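Local coordinates for polyphenol oxidase, chloroplastic (Malus domestica, PDB 6ELV), which catalyses, as the complete enzyme, the oxidation of mono- and o-diphenols to o-diquinones, and is represented here by its separately expressed C-terminal domain with bound calcium, at residues S26-R31 and D120-V125; F56-A61 and H92-K97; V62-Y67 and G132-G137; V68-D73 and I115-D120. All coordinates share one frame; numbering follows the deposited sequence. Where two conformers were deposited one is given.

Contact 1: S26-R31 and D120-V125. With CA (calcium ion), chain B.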
loop_
_atom_site.group_PDB
_atom_site.type_symbol
_atom_site.label_atom_id
_atom_site.label_comp_id
_atom_site.label_asym_id
_atom_site.label_seq_id
_atom_site.Cartn_x
_atom_site.Cartn_y
_atom_site.Cartn_z
ATOM N N SER A 26 -4.183 -8.292 -2.444
ATOM C CA SER A 26 -3.198 -7.640 -3.281
ATOM C C SER A 26 -3.906 -6.897 -4.402
ATOM O O SER A 26 -5.050 -7.194 -4.754
ATOM C CB SER A 26 -2.162 -8.624 -3.830
ATOM O OG SER A 26 -2.753 -9.534 -4.736
ATOM N N THR A 27 -3.212 -5.903 -4.940
ATOM C CA THR A 27 -3.781 -5.051 -5.966
ATOM C C THR A 27 -2.666 -4.498 -6.840
ATOM O O THR A 27 -1.561 -4.230 -6.363
ATOM C CB THR A 27 -4.622 -3.948 -5.300
ATOM O OG1 THR A 27 -5.416 -3.266 -6.268
ATOM C CG2 THR A 27 -3.780 -2.963 -4.492
ATOM N N VAL A 28 -2.962 -4.336 -8.125
ATOM C CA VAL A 28 -2.015 -3.762 -9.076
ATOM C C VAL A 28 -2.146 -2.246 -9.034
ATOM O O VAL A 28 -3.236 -1.705 -9.253
ATOM C CB VAL A 28 -2.272 -4.285 -10.494
ATOM C CG1 VAL A 28 -1.341 -3.572 -11.476
ATOM C CG2 VAL A 28 -2.069 -5.785 -10.568
ATOM N N VAL A 29 -1.032 -1.564 -8.778
ATOM C CA VAL A 29 -0.996 -0.114 -8.613
ATOM C C VAL A 29 -0.071 0.470 -9.673
ATOM O O VAL A 29 1.089 0.061 -9.788
ATOM C CB VAL A 29 -0.545 0.278 -7.193
ATOM C CG1 VAL A 29 -0.607 1.785 -7.013
ATOM C CG2 VAL A 29 -1.418 -0.411 -6.160
ATOM N N LYS A 30 -0.581 1.424 -10.440
ATOM C CA LYS A 30 0.230 2.062 -11.468
ATOM C C LYS A 30 1.253 2.998 -10.844
ATOM O O LYS A 30 0.981 3.678 -9.845
ATOM C CB LYS A 30 -0.667 2.854 -12.411
ATOM C CG LYS A 30 -1.599 1.985 -13.214
ATOM C CD LYS A 30 -2.477 2.831 -14.106
ATOM C CE LYS A 30 -3.461 1.965 -14.874
ATOM N NZ LYS A 30 -4.511 2.781 -15.542
ATOM N N ARG A 31 2.442 3.022 -11.437
ATOM C CA ARG A 31 3.443 4.010 -11.090
ATOM C C ARG A 31 3.034 5.357 -11.674
ATOM O O ARG A 31 2.102 5.434 -12.478
ATOM C CB ARG A 31 4.813 3.534 -11.558
ATOM C CG ARG A 31 5.283 2.328 -10.772
ATOM C CD ARG A 31 6.611 1.853 -11.282
ATOM N NE ARG A 31 7.677 2.767 -10.899
ATOM C CZ ARG A 31 8.892 2.748 -11.424
ATOM N NH1 ARG A 31 9.188 1.894 -12.406
ATOM N NH2 ARG A 31 9.807 3.595 -10.983
ATOM N N ASP A 120 9.289 -1.440 -14.769
ATOM C CA ASP A 120 7.880 -1.789 -14.900
ATOM C C ASP A 120 7.008 -0.541 -14.750
ATOM O O ASP A 120 7.396 0.449 -14.127
ATOM C CB ASP A 120 7.470 -2.805 -13.829
ATOM C CG ASP A 120 8.147 -4.172 -13.983
ATOM O OD1 ASP A 120 8.627 -4.525 -15.082
ATOM O OD2 ASP A 120 8.171 -4.908 -12.981
ATOM N N ASP A 121 5.799 -0.608 -15.313
ATOM C CA ASP A 121 4.854 0.503 -15.246
ATOM C C ASP A 121 3.896 0.407 -14.063
ATOM O O ASP A 121 3.184 1.379 -13.782
ATOM C CB ASP A 121 4.032 0.591 -16.533
ATOM C CG ASP A 121 4.817 1.181 -17.682
ATOM O OD1 ASP A 121 5.616 2.111 -17.449
ATOM O OD2 ASP A 121 4.642 0.715 -18.823
ATOM N N SER A 122 3.853 -0.733 -13.379
ATOM C CA SER A 122 2.983 -0.929 -12.232
ATOM C C SER A 122 3.669 -1.927 -11.323
ATOM O O SER A 122 4.637 -2.574 -11.718
ATOM C CB SER A 122 1.631 -1.486 -12.664
ATOM O OG SER A 122 1.790 -2.718 -13.342
ATOM N N VAL A 123 3.155 -2.041 -10.094
ATOM C CA VAL A 123 3.632 -3.001 -9.105
ATOM C C VAL A 123 2.420 -3.628 -8.436
ATOM O O VAL A 123 1.296 -3.140 -8.557
ATOM C CB VAL A 123 4.557 -2.354 -8.051
ATOM C CG1 VAL A 123 5.785 -1.747 -8.719
ATOM C CG2 VAL A 123 3.792 -1.300 -7.231
ATOM N N VAL A 124 2.657 -4.714 -7.704
ATOM C CA VAL A 124 1.614 -5.314 -6.880
ATOM C C VAL A 124 1.849 -4.936 -5.428
ATOM O O VAL A 124 2.937 -5.175 -4.883
ATOM C CB VAL A 124 1.572 -6.839 -7.046
ATOM C CG1 VAL A 124 0.574 -7.450 -6.063
ATOM C CG2 VAL A 124 1.201 -7.199 -8.481
ATOM N N VAL A 125 0.824 -4.374 -4.798
ATOM C CA VAL A 125 0.853 -4.015 -3.387
ATOM C C VAL A 125 -0.018 -5.009 -2.639
ATOM O O VAL A 125 -1.177 -5.231 -3.016
ATOM C CB VAL A 125 0.360 -2.576 -3.167
ATOM C CG1 VAL A 125 0.322 -2.237 -1.677
ATOM C CG2 VAL A 125 1.291 -1.596 -3.900
HETATM CA CA CA B . 9.011 -6.922 -14.043
HETATM O O HOH W 1 1.976 3.507 -15.187
HETATM O O HOH W 2 9.955 -7.123 -16.315
HETATM O O HOH W 3 11.312 -6.209 -13.871
#
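V29 and V123 face each other across two antiparallel strands as a hydrogen-bonded pair: V29 N gives V123 O a nearly straight bond (2.8 Å, 175°), and V123 N returns one to V29 O at 3.0 Å. T27 and V125 repeat the exchange two residues along. The face carrying T27, V29, V123 and V125 is buried and tightly packed, and beta-branched residues suit it because they favour the extended backbone. V29 CG2, placed anti to its own carbonyl carbon, meets V125 CG2 diagonally at 3.7 Å. The face of V28, K30, S122 and V124 is looser and more open to solvent. There V28 CG2 and V124 CG2 stand 4.1 Å apart, V28 CG1 lies beside S122 OG, and the long, extended K30 is well placed to stay solvated. Beyond the strands R31 N binds D121 O. The R31 chain bends about CG-CD (chi3 72°), bringing NH1 to D120 O at 2.9 Å, in the carbonyl plane; NH1 also binds E118 O, while NE pairs with E47. A leucine at R31 would probably leave the carbonyls of D120 and E118 without their shared donor and E47 without its opposite charge. The D120 carboxylate turns away to grip calcium. Strand 62-70 flanks 122-131 on its other edge, I139 and I141 of strand 135-142 cover the buried face, and L112 of helix 109-115 touches R31 and V123.

Contact 2: F56-A61 and H92-K97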
loop_
_atom_site.group_PDB
_atom_site.type_symbol
_atom_site.label_atom_id
_atom_site.label_comp_id
_atom_site.label_asym_id
_atom_site.label_seq_id
_atom_site.Cartn_x
_atom_site.Cartn_y
_atom_site.Cartn_z
ATOM N N PHE A 56 -10.916 3.640 11.056
ATOM C CA PHE A 56 -11.116 2.629 12.086
ATOM C C PHE A 56 -11.568 3.331 13.360
ATOM O O PHE A 56 -11.426 4.548 13.505
ATOM C CB PHE A 56 -9.824 1.837 12.354
ATOM C CG PHE A 56 -8.645 2.716 12.661
ATOM C CD1 PHE A 56 -7.879 3.268 11.644
ATOM C CD2 PHE A 56 -8.338 3.046 13.975
ATOM C CE1 PHE A 56 -6.830 4.102 11.937
ATOM C CE2 PHE A 56 -7.277 3.880 14.269
ATOM C CZ PHE A 56 -6.529 4.409 13.245
ATOM N N ASP A 57 -12.107 2.546 14.285
ATOM C CA ASP A 57 -12.471 3.065 15.599
ATOM C C ASP A 57 -11.206 3.234 16.431
ATOM O O ASP A 57 -10.395 2.311 16.534
ATOM C CB ASP A 57 -13.412 2.102 16.323
ATOM C CG ASP A 57 -14.845 2.153 15.814
ATOM O OD1 ASP A 57 -15.157 2.886 14.860
ATOM O OD2 ASP A 57 -15.673 1.418 16.384
ATOM N N ARG A 58 -11.069 4.390 17.086
ATOM C CA ARG A 58 -9.853 4.681 17.839
ATOM C C ARG A 58 -9.627 3.724 19.001
ATOM O O ARG A 58 -8.473 3.506 19.386
ATOM C CB ARG A 58 -9.874 6.123 18.328
ATOM C CG ARG A 58 -9.683 7.121 17.209
ATOM C CD ARG A 58 -9.918 8.550 17.700
ATOM N NE ARG A 58 -9.798 9.521 16.614
ATOM C CZ ARG A 58 -8.706 10.226 16.337
ATOM N NH1 ARG A 58 -7.625 10.118 17.096
ATOM N NH2 ARG A 58 -8.706 11.066 15.314
ATOM N N ASP A 59 -10.689 3.133 19.563
ATOM C CA ASP A 59 -10.538 2.194 20.673
ATOM C C ASP A 59 -10.189 0.777 20.229
ATOM O O ASP A 59 -10.156 -0.127 21.071
ATOM C CB ASP A 59 -11.760 2.207 21.607
ATOM C CG ASP A 59 -13.049 1.756 20.934
ATOM O OD1 ASP A 59 -13.017 1.185 19.827
ATOM O OD2 ASP A 59 -14.117 1.982 21.534
ATOM N N VAL A 60 -9.909 0.575 18.944
ATOM C CA VAL A 60 -9.509 -0.720 18.403
ATOM C C VAL A 60 -8.048 -0.597 17.982
ATOM O O VAL A 60 -7.716 0.235 17.132
ATOM C CB VAL A 60 -10.391 -1.112 17.206
ATOM C CG1 VAL A 60 -9.857 -2.376 16.525
ATOM C CG2 VAL A 60 -11.845 -1.291 17.636
ATOM N N ALA A 61 -7.171 -1.427 18.551
ATOM C CA ALA A 61 -5.794 -1.474 18.065
ATOM C C ALA A 61 -5.794 -1.962 16.625
ATOM O O ALA A 61 -6.488 -2.930 16.290
ATOM C CB ALA A 61 -4.962 -2.435 18.911
ATOM N N HIS A 92 -7.076 4.241 21.856
ATOM C CA HIS A 92 -7.171 5.460 22.641
ATOM C C HIS A 92 -8.571 6.018 22.487
ATOM O O HIS A 92 -9.363 5.556 21.656
ATOM C CB HIS A 92 -6.125 6.491 22.186
ATOM C CG HIS A 92 -6.291 6.944 20.766
ATOM N ND1 HIS A 92 -5.820 6.215 19.696
ATOM C CD2 HIS A 92 -6.880 8.045 20.237
ATOM C CE1 HIS A 92 -6.107 6.850 18.574
ATOM N NE2 HIS A 92 -6.742 7.969 18.869
ATOM N N SER A 93 -8.866 7.026 23.302
ATOM C CA SER A 93 -10.086 7.783 23.101
ATOM C C SER A 93 -9.746 9.211 22.711
ATOM O O SER A 93 -8.629 9.694 22.906
ATOM C CB SER A 93 -11.006 7.744 24.321
ATOM O OG SER A 93 -10.413 8.407 25.401
ATOM N N HIS A 94 -10.725 9.853 22.094
ATOM C CA HIS A 94 -10.597 11.215 21.609
ATOM C C HIS A 94 -11.837 11.977 22.037
ATOM O O HIS A 94 -12.952 11.460 21.942
ATOM C CB HIS A 94 -10.472 11.159 20.092
ATOM C CG HIS A 94 -10.317 12.475 19.398
ATOM N ND1 HIS A 94 -11.292 13.453 19.388
ATOM C CD2 HIS A 94 -9.325 12.917 18.591
ATOM C CE1 HIS A 94 -10.878 14.453 18.621
ATOM N NE2 HIS A 94 -9.692 14.151 18.123
ATOM N N LYS A 95 -11.619 13.216 22.493
ATOM C CA LYS A 95 -12.647 14.057 23.100
ATOM C C LYS A 95 -13.849 14.318 22.198
ATOM O O LYS A 95 -14.917 14.670 22.717
ATOM C CB LYS A 95 -12.022 15.402 23.524
ATOM C CG LYS A 95 -11.446 16.166 22.310
ATOM C CD LYS A 95 -10.479 17.264 22.672
ATOM C CE LYS A 95 -10.215 18.106 21.456
ATOM N NZ LYS A 95 -11.464 18.801 21.045
ATOM N N HIS A 96 -13.708 14.212 20.871
ATOM C CA HIS A 96 -14.865 14.453 20.017
ATOM C C HIS A 96 -14.949 13.558 18.784
ATOM O O HIS A 96 -15.797 13.809 17.916
ATOM C CB HIS A 96 -15.047 15.936 19.652
ATOM C CG HIS A 96 -14.045 16.485 18.678
ATOM N ND1 HIS A 96 -12.968 17.257 19.070
ATOM C CD2 HIS A 96 -14.009 16.454 17.326
ATOM C CE1 HIS A 96 -12.298 17.652 18.004
ATOM N NE2 HIS A 96 -12.909 17.178 16.932
ATOM N N LYS A 97 -14.125 12.522 18.677
ATOM C CA LYS A 97 -14.150 11.620 17.537
ATOM C C LYS A 97 -14.128 10.180 18.016
ATOM O O LYS A 97 -13.277 9.804 18.824
ATOM C CB LYS A 97 -12.934 11.828 16.640
ATOM C CG LYS A 97 -12.899 13.137 15.888
ATOM C CD LYS A 97 -11.588 13.274 15.144
ATOM C CE LYS A 97 -11.542 14.536 14.303
ATOM N NZ LYS A 97 -10.197 14.712 13.706
#
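R58 lays the start of its side chain over one face of the H92 ring, its CB 3.9 Å from the ring centroid and 20° off the normal, a CH-pi contact. The chain then runs extended from CG to NE, past the rim of the ring, and the guanidinium, turned 84° from the imidazole, sends NH1 to H92 NE2 at 2.9 Å in the ring plane. NE2 is therefore the accepting nitrogen, and ND1 serves V90 O, which together fix the turn of the ring. Backbone reinforces the pair: H92 N binds R58 O at 2.9 Å from above the carbonyl plane. Farther out, H94 CD2 sits over the centre of the guanidinium, 3.6 Å from R58 CZ, though the two planes are too inclined for a parallel stack. K97 crosses nearby, its CD methylene 3.6 Å from R58 NH2, and its ammonium NZ, a like charge, stands 4.3 Å from the same NH2. Arginine suits this place because it offers a long apolar stem and a flat polar head, and its NE also binds K99 O. Within the loop, H96 N donates to H94 ND1, steadying that ring. Many of these residues touch crystal neighbours, so the lattice may influence the outer part of the loop. D57-V60 forms a type I turn leading from strand 48-57 toward 62-70, while 92-97 links 82-89 to 99-107; two such connections passing between sheets at one end are characteristic of a beta sandwich.

Contact 3: V62-Y67 and G132-G137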
loop_
_atom_site.group_PDB
_atom_site.type_symbol
_atom_site.label_atom_id
_atom_site.label_comp_id
_atom_site.label_asym_id
_atom_site.label_seq_id
_atom_site.Cartn_x
_atom_site.Cartn_y
_atom_site.Cartn_z
ATOM N N VAL A 62 -5.034 -1.292 15.765
ATOM C CA VAL A 62 -4.981 -1.649 14.354
ATOM C C VAL A 62 -3.534 -1.831 13.939
ATOM O O VAL A 62 -2.667 -1.014 14.277
ATOM C CB VAL A 62 -5.680 -0.601 13.470
ATOM C CG1 VAL A 62 -5.422 -0.882 11.986
ATOM C CG2 VAL A 62 -7.162 -0.591 13.759
ATOM N N LYS A 63 -3.276 -2.904 13.196
ATOM C CA LYS A 63 -1.998 -3.066 12.526
ATOM C C LYS A 63 -2.221 -3.793 11.218
ATOM O O LYS A 63 -2.910 -4.819 11.182
ATOM C CB LYS A 63 -1.026 -3.874 13.373
ATOM C CG LYS A 63 0.327 -4.065 12.703
ATOM C CD LYS A 63 1.342 -4.551 13.710
ATOM C CE LYS A 63 2.757 -4.254 13.277
ATOM N NZ LYS A 63 3.214 -5.243 12.298
ATOM N N PHE A 64 -1.617 -3.275 10.157
ATOM C CA PHE A 64 -1.497 -4.011 8.914
ATOM C C PHE A 64 -0.131 -3.728 8.312
ATOM O O PHE A 64 0.431 -2.640 8.482
ATOM C CB PHE A 64 -2.652 -3.748 7.925
ATOM C CG PHE A 64 -2.731 -2.344 7.365
ATOM C CD1 PHE A 64 -1.979 -1.963 6.255
ATOM C CD2 PHE A 64 -3.627 -1.430 7.903
ATOM C CE1 PHE A 64 -2.088 -0.694 5.723
ATOM C CE2 PHE A 64 -3.747 -0.153 7.380
ATOM C CZ PHE A 64 -2.975 0.220 6.288
ATOM N N ASP A 65 0.392 -4.721 7.607
ATOM C CA ASP A 65 1.698 -4.645 6.981
ATOM C C ASP A 65 1.535 -4.533 5.469
ATOM O O ASP A 65 0.555 -5.016 4.892
ATOM C CB ASP A 65 2.556 -5.853 7.360
ATOM C CG ASP A 65 2.783 -5.969 8.863
ATOM O OD1 ASP A 65 2.740 -4.947 9.587
ATOM O OD2 ASP A 65 3.026 -7.096 9.321
ATOM N N VAL A 66 2.499 -3.876 4.833
ATOM C CA VAL A 66 2.445 -3.579 3.409
ATOM C C VAL A 66 3.668 -4.175 2.734
ATOM O O VAL A 66 4.801 -3.954 3.190
ATOM C CB VAL A 66 2.403 -2.061 3.164
ATOM C CG1 VAL A 66 2.250 -1.763 1.675
ATOM C CG2 VAL A 66 1.284 -1.418 3.972
ATOM N N TYR A 67 3.435 -4.910 1.648
ATOM C CA TYR A 67 4.487 -5.525 0.850
ATOM C C TYR A 67 4.311 -5.130 -0.612
ATOM O O TYR A 67 3.212 -4.789 -1.057
ATOM C CB TYR A 67 4.463 -7.061 0.964
ATOM C CG TYR A 67 4.779 -7.575 2.345
ATOM C CD1 TYR A 67 3.849 -7.489 3.377
ATOM C CD2 TYR A 67 6.006 -8.158 2.621
ATOM C CE1 TYR A 67 4.145 -7.963 4.638
ATOM C CE2 TYR A 67 6.306 -8.635 3.881
ATOM C CZ TYR A 67 5.377 -8.519 4.890
ATOM O OH TYR A 67 5.669 -8.992 6.151
ATOM N N GLY A 132 -7.321 -5.777 14.170
ATOM C CA GLY A 132 -8.202 -4.636 14.112
ATOM C C GLY A 132 -8.977 -4.504 12.819
ATOM O O GLY A 132 -8.421 -4.699 11.735
ATOM N N ALA A 133 -10.250 -4.139 12.923
ATOM C CA ALA A 133 -11.064 -3.844 11.752
ATOM C C ALA A 133 -10.666 -2.490 11.186
ATOM O O ALA A 133 -10.621 -1.496 11.913
ATOM C CB ALA A 133 -12.536 -3.808 12.150
ATOM N N VAL A 134 -10.375 -2.449 9.892
ATOM C CA VAL A 134 -9.925 -1.222 9.255
ATOM C C VAL A 134 -10.444 -1.180 7.825
ATOM O O VAL A 134 -10.510 -2.205 7.140
ATOM C CB VAL A 134 -8.388 -1.083 9.354
ATOM C CG1 VAL A 134 -7.675 -2.172 8.576
ATOM C CG2 VAL A 134 -7.931 0.291 8.883
ATOM N N LYS A 135 -10.822 0.018 7.389
ATOM C CA LYS A 135 -11.172 0.318 6.011
ATOM C C LYS A 135 -9.980 0.980 5.338
ATOM O O LYS A 135 -9.295 1.816 5.935
ATOM C CB LYS A 135 -12.378 1.266 5.947
ATOM C CG LYS A 135 -12.612 1.900 4.573
ATOM C CD LYS A 135 -13.652 3.005 4.611
ATOM C CE LYS A 135 -13.369 4.095 3.599
ATOM N NZ LYS A 135 -12.373 5.110 4.067
ATOM N N ILE A 136 -9.733 0.594 4.093
ATOM C CA ILE A 136 -8.713 1.202 3.249
ATOM C C ILE A 136 -9.441 1.935 2.129
ATOM O O ILE A 136 -10.192 1.316 1.365
ATOM C CB ILE A 136 -7.772 0.136 2.661
ATOM C CG1 ILE A 136 -7.201 -0.789 3.744
ATOM C CG2 ILE A 136 -6.681 0.812 1.830
ATOM C CD1 ILE A 136 -6.315 -0.090 4.736
ATOM N N GLY A 137 -9.223 3.245 2.024
ATOM C CA GLY A 137 -9.940 4.074 1.072
ATOM C C GLY A 137 -9.445 3.974 -0.357
ATOM O O GLY A 137 -10.253 4.009 -1.289
#
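F64 and I136 reach toward each other from opposite directions. From CB the F64 side chain turns between the backbone N and the carbonyl carbon (chi1 66°), which carries the ring inward. Its CD2 passes V134 CG1 at 4.2 Å, and farther along CE2 and CZ both meet the terminal methyl, I136 CD1, each at 3.7 Å, while the F87 ring lies at a shallow angle to its plane. A large ring fits because it can span the interval between layers: strand 62-70 belongs to one sheet and 135-142 to the other, so these apolar contacts are core of a two-layer beta sandwich. K63, alternating with V62 and F64, points away from 132-137 and forms a salt bridge with D65, NZ reaching the syn lone pair of OD1. Nearer the sandwich end V62 forks, CG1 lying 4.0 Å from V134 CB and CG2 at 4.0 Å from A133 O. An alanine replacing V62 would lose both branches and is likely to open a gap beside V134 and F56. G132 suits the chain's exit from strand 122-131, since at its backbone angles a CB would be pressed against the preceding carbonyl oxygen and would also collide with V62 CG2.

Contact 4: V68-D73 and I115-D120. With CA (calcium ion), chain B.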
loop_
_atom_site.group_PDB
_atom_site.type_symbol
_atom_site.label_atom_id
_atom_site.label_comp_id
_atom_site.label_asym_id
_atom_site.label_seq_id
_atom_site.Cartn_x
_atom_site.Cartn_y
_atom_site.Cartn_z
ATOM N N VAL A 68 5.398 -5.212 -1.371
ATOM C CA VAL A 68 5.373 -4.914 -2.800
ATOM C C VAL A 68 6.070 -6.042 -3.549
ATOM O O VAL A 68 7.073 -6.585 -3.075
ATOM C CB VAL A 68 6.064 -3.556 -3.078
ATOM C CG1 VAL A 68 6.121 -3.249 -4.569
ATOM C CG2 VAL A 68 5.332 -2.441 -2.359
ATOM N N ASN A 69 5.566 -6.369 -4.739
ATOM C CA ASN A 69 6.255 -7.313 -5.606
ATOM C C ASN A 69 6.115 -6.887 -7.057
ATOM O O ASN A 69 5.249 -6.092 -7.415
ATOM C CB ASN A 69 5.828 -8.790 -5.405
ATOM C CG ASN A 69 4.407 -9.100 -5.868
ATOM O OD1 ASN A 69 3.466 -9.062 -5.073
ATOM N ND2 ASN A 69 4.250 -9.471 -7.133
ATOM N N ASP A 70 6.984 -7.469 -7.883
ATOM C CA ASP A 70 7.004 -7.224 -9.317
ATOM C C ASP A 70 5.711 -7.748 -9.935
ATOM O O ASP A 70 5.322 -8.904 -9.711
ATOM C CB ASP A 70 8.239 -7.936 -9.880
ATOM C CG ASP A 70 8.499 -7.646 -11.341
ATOM O OD1 ASP A 70 7.580 -7.839 -12.170
ATOM O OD2 ASP A 70 9.652 -7.279 -11.678
ATOM N N VAL A 71 5.051 -6.890 -10.720
ATOM C CA VAL A 71 3.768 -7.209 -11.331
ATOM C C VAL A 71 3.824 -8.435 -12.232
ATOM O O VAL A 71 2.795 -9.070 -12.475
ATOM C CB VAL A 71 3.242 -5.964 -12.077
ATOM C CG1 VAL A 71 4.098 -5.666 -13.306
ATOM C CG2 VAL A 71 1.770 -6.118 -12.428
ATOM N N ASP A 72 4.995 -8.784 -12.738
ATOM C CA ASP A 72 5.132 -9.914 -13.642
ATOM C C ASP A 72 5.377 -11.238 -12.925
ATOM O O ASP A 72 5.453 -12.284 -13.581
ATOM C CB ASP A 72 6.284 -9.633 -14.593
ATOM C CG ASP A 72 6.112 -8.318 -15.337
ATOM O OD1 ASP A 72 5.069 -8.171 -16.015
ATOM O OD2 ASP A 72 6.993 -7.432 -15.235
ATOM N N ASP A 73 5.509 -11.231 -11.605
ATOM C CA ASP A 73 5.667 -12.477 -10.869
ATOM C C ASP A 73 4.391 -13.304 -10.977
ATOM O O ASP A 73 3.284 -12.769 -10.997
ATOM C CB ASP A 73 5.841 -12.206 -9.377
ATOM C CG ASP A 73 7.119 -11.490 -9.026
ATOM O OD1 ASP A 73 8.018 -11.318 -9.879
ATOM O OD2 ASP A 73 7.211 -11.105 -7.834
ATOM N N ILE A 115 13.923 -5.092 -5.700
ATOM C CA ILE A 115 13.131 -6.152 -6.319
ATOM C C ILE A 115 13.316 -6.205 -7.822
ATOM O O ILE A 115 12.793 -7.121 -8.463
ATOM C CB ILE A 115 11.642 -6.106 -5.932
ATOM C CG1 ILE A 115 10.934 -4.900 -6.545
ATOM C CG2 ILE A 115 11.500 -6.125 -4.428
ATOM C CD1 ILE A 115 9.421 -4.960 -6.412
ATOM N N GLU A 116 14.044 -5.246 -8.390
ATOM C CA GLU A 116 14.355 -5.198 -9.819
ATOM C C GLU A 116 13.109 -4.993 -10.680
ATOM O O GLU A 116 12.920 -5.646 -11.707
ATOM C CB GLU A 116 15.193 -6.394 -10.264
ATOM C CG GLU A 116 16.483 -6.518 -9.476
ATOM C CD GLU A 116 17.395 -7.594 -10.013
ATOM O OE1 GLU A 116 16.976 -8.767 -10.046
ATOM O OE2 GLU A 116 18.532 -7.264 -10.405
ATOM N N ALA A 117 12.265 -4.055 -10.250
ATOM C CA ALA A 117 11.043 -3.672 -10.946
ATOM C C ALA A 117 11.102 -2.253 -11.505
ATOM O O ALA A 117 10.064 -1.697 -11.881
ATOM C CB ALA A 117 9.837 -3.829 -10.016
ATOM N N GLU A 118 12.299 -1.654 -11.581
ATOM C CA GLU A 118 12.409 -0.246 -11.953
ATOM C C GLU A 118 11.937 0.019 -13.369
ATOM O O GLU A 118 11.611 1.163 -13.694
ATOM C CB GLU A 118 13.858 0.235 -11.852
ATOM C CG GLU A 118 14.393 0.398 -10.447
ATOM C CD GLU A 118 15.869 0.763 -10.447
ATOM O OE1 GLU A 118 16.688 -0.141 -10.723
ATOM O OE2 GLU A 118 16.214 1.933 -10.178
ATOM N N ASP A 119 11.927 -1.006 -14.215
ATOM C CA ASP A 119 11.533 -0.933 -15.612
ATOM C C ASP A 119 10.045 -1.153 -15.824
ATOM O O ASP A 119 9.590 -1.102 -16.969
ATOM C CB ASP A 119 12.271 -2.030 -16.386
ATOM C CG ASP A 119 11.923 -3.430 -15.879
ATOM O OD1 ASP A 119 12.254 -3.741 -14.713
ATOM O OD2 ASP A 119 11.309 -4.216 -16.637
ATOM N N ASP A 120 9.289 -1.440 -14.769
ATOM C CA ASP A 120 7.880 -1.789 -14.900
ATOM C C ASP A 120 7.008 -0.541 -14.750
ATOM O O ASP A 120 7.396 0.449 -14.127
ATOM C CB ASP A 120 7.470 -2.805 -13.829
ATOM C CG ASP A 120 8.147 -4.172 -13.983
ATOM O OD1 ASP A 120 8.627 -4.525 -15.082
ATOM O OD2 ASP A 120 8.171 -4.908 -12.981
HETATM CA CA CA B . 9.011 -6.922 -14.043
HETATM O O HOH W 4 11.764 -8.556 -10.589
HETATM O O HOH W 5 6.461 -4.454 -10.946
HETATM O O HOH W 3 11.312 -6.209 -13.871
HETATM O O HOH W 2 9.955 -7.123 -16.315
#
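D70 and D120 clasp one calcium ion from two sides of the contact, each with both carboxylate oxygens. D70 OD1 and OD2 lie 2.5 Å from the metal, D120 OD1 and OD2 at 2.6 and 2.4 Å, and D72 adds OD2 alone at 2.4 Å. D70 CG stands anti to the backbone N (chi1 -173°), which swings the carboxylate out toward the calcium and the facing loop. The D120 carboxylate plane stands 81° from that of D70 and 87° from that of D72, so the oxygens can converge; D70 OD2 and D120 OD2, 3.1 Å apart, are held together by the metal they share. Three aspartates provide the hard oxygen ligands calcium prefers, and the ion probably offsets much of their mutual repulsion. Waters 2 and 3 complete the seven ligands, water 3 donating to E116 O and D119 OD1. Behind this shell, D70 OD1 takes D72 N on its anti lone pair at 2.8 Å, an Asx turn that orients D70 and sets the chain for D72. A type I turn from D70 to D73 shapes the same stretch, and N69 ND2 and D73 N grip D70 O from opposite faces. Water 5 ties V71 N to D120 OD2. Across the site, helix 109-115 ends in a Schellman motif with E116 at its positive-phi position, often a glycine, and a second type I turn, A117 to D120, brings the third aspartate to the metal. Farther from the ion, I115 CD1 packs 3.8 Å from D70 N and near V68 CG1, at right angles to that valine, whose side chain also touches L108 and L111.

How the contacts relate
From the N terminus, 26-31 begins the span that contact 1 closes at 120-125, within one sheet. Inside this span lie contact 2, from 56-61 to 92-97, and contact 4, from 68-73 to 115-120, which cross each other. Contact 3 starts between them at 62-67 and ends last, at 132-137, so it crosses contacts 1 and 2 but encloses contact 4. Contact 2 pins the connections at one end of the sandwich, contact 3 joins its two sheets, and contacts 1 and 4, sharing D120 and the calcium ion, hold the other end. Contacts 2 and 4 have centres about 37 Å apart, yet the consecutive strands 48-57 and 62-70 connect them.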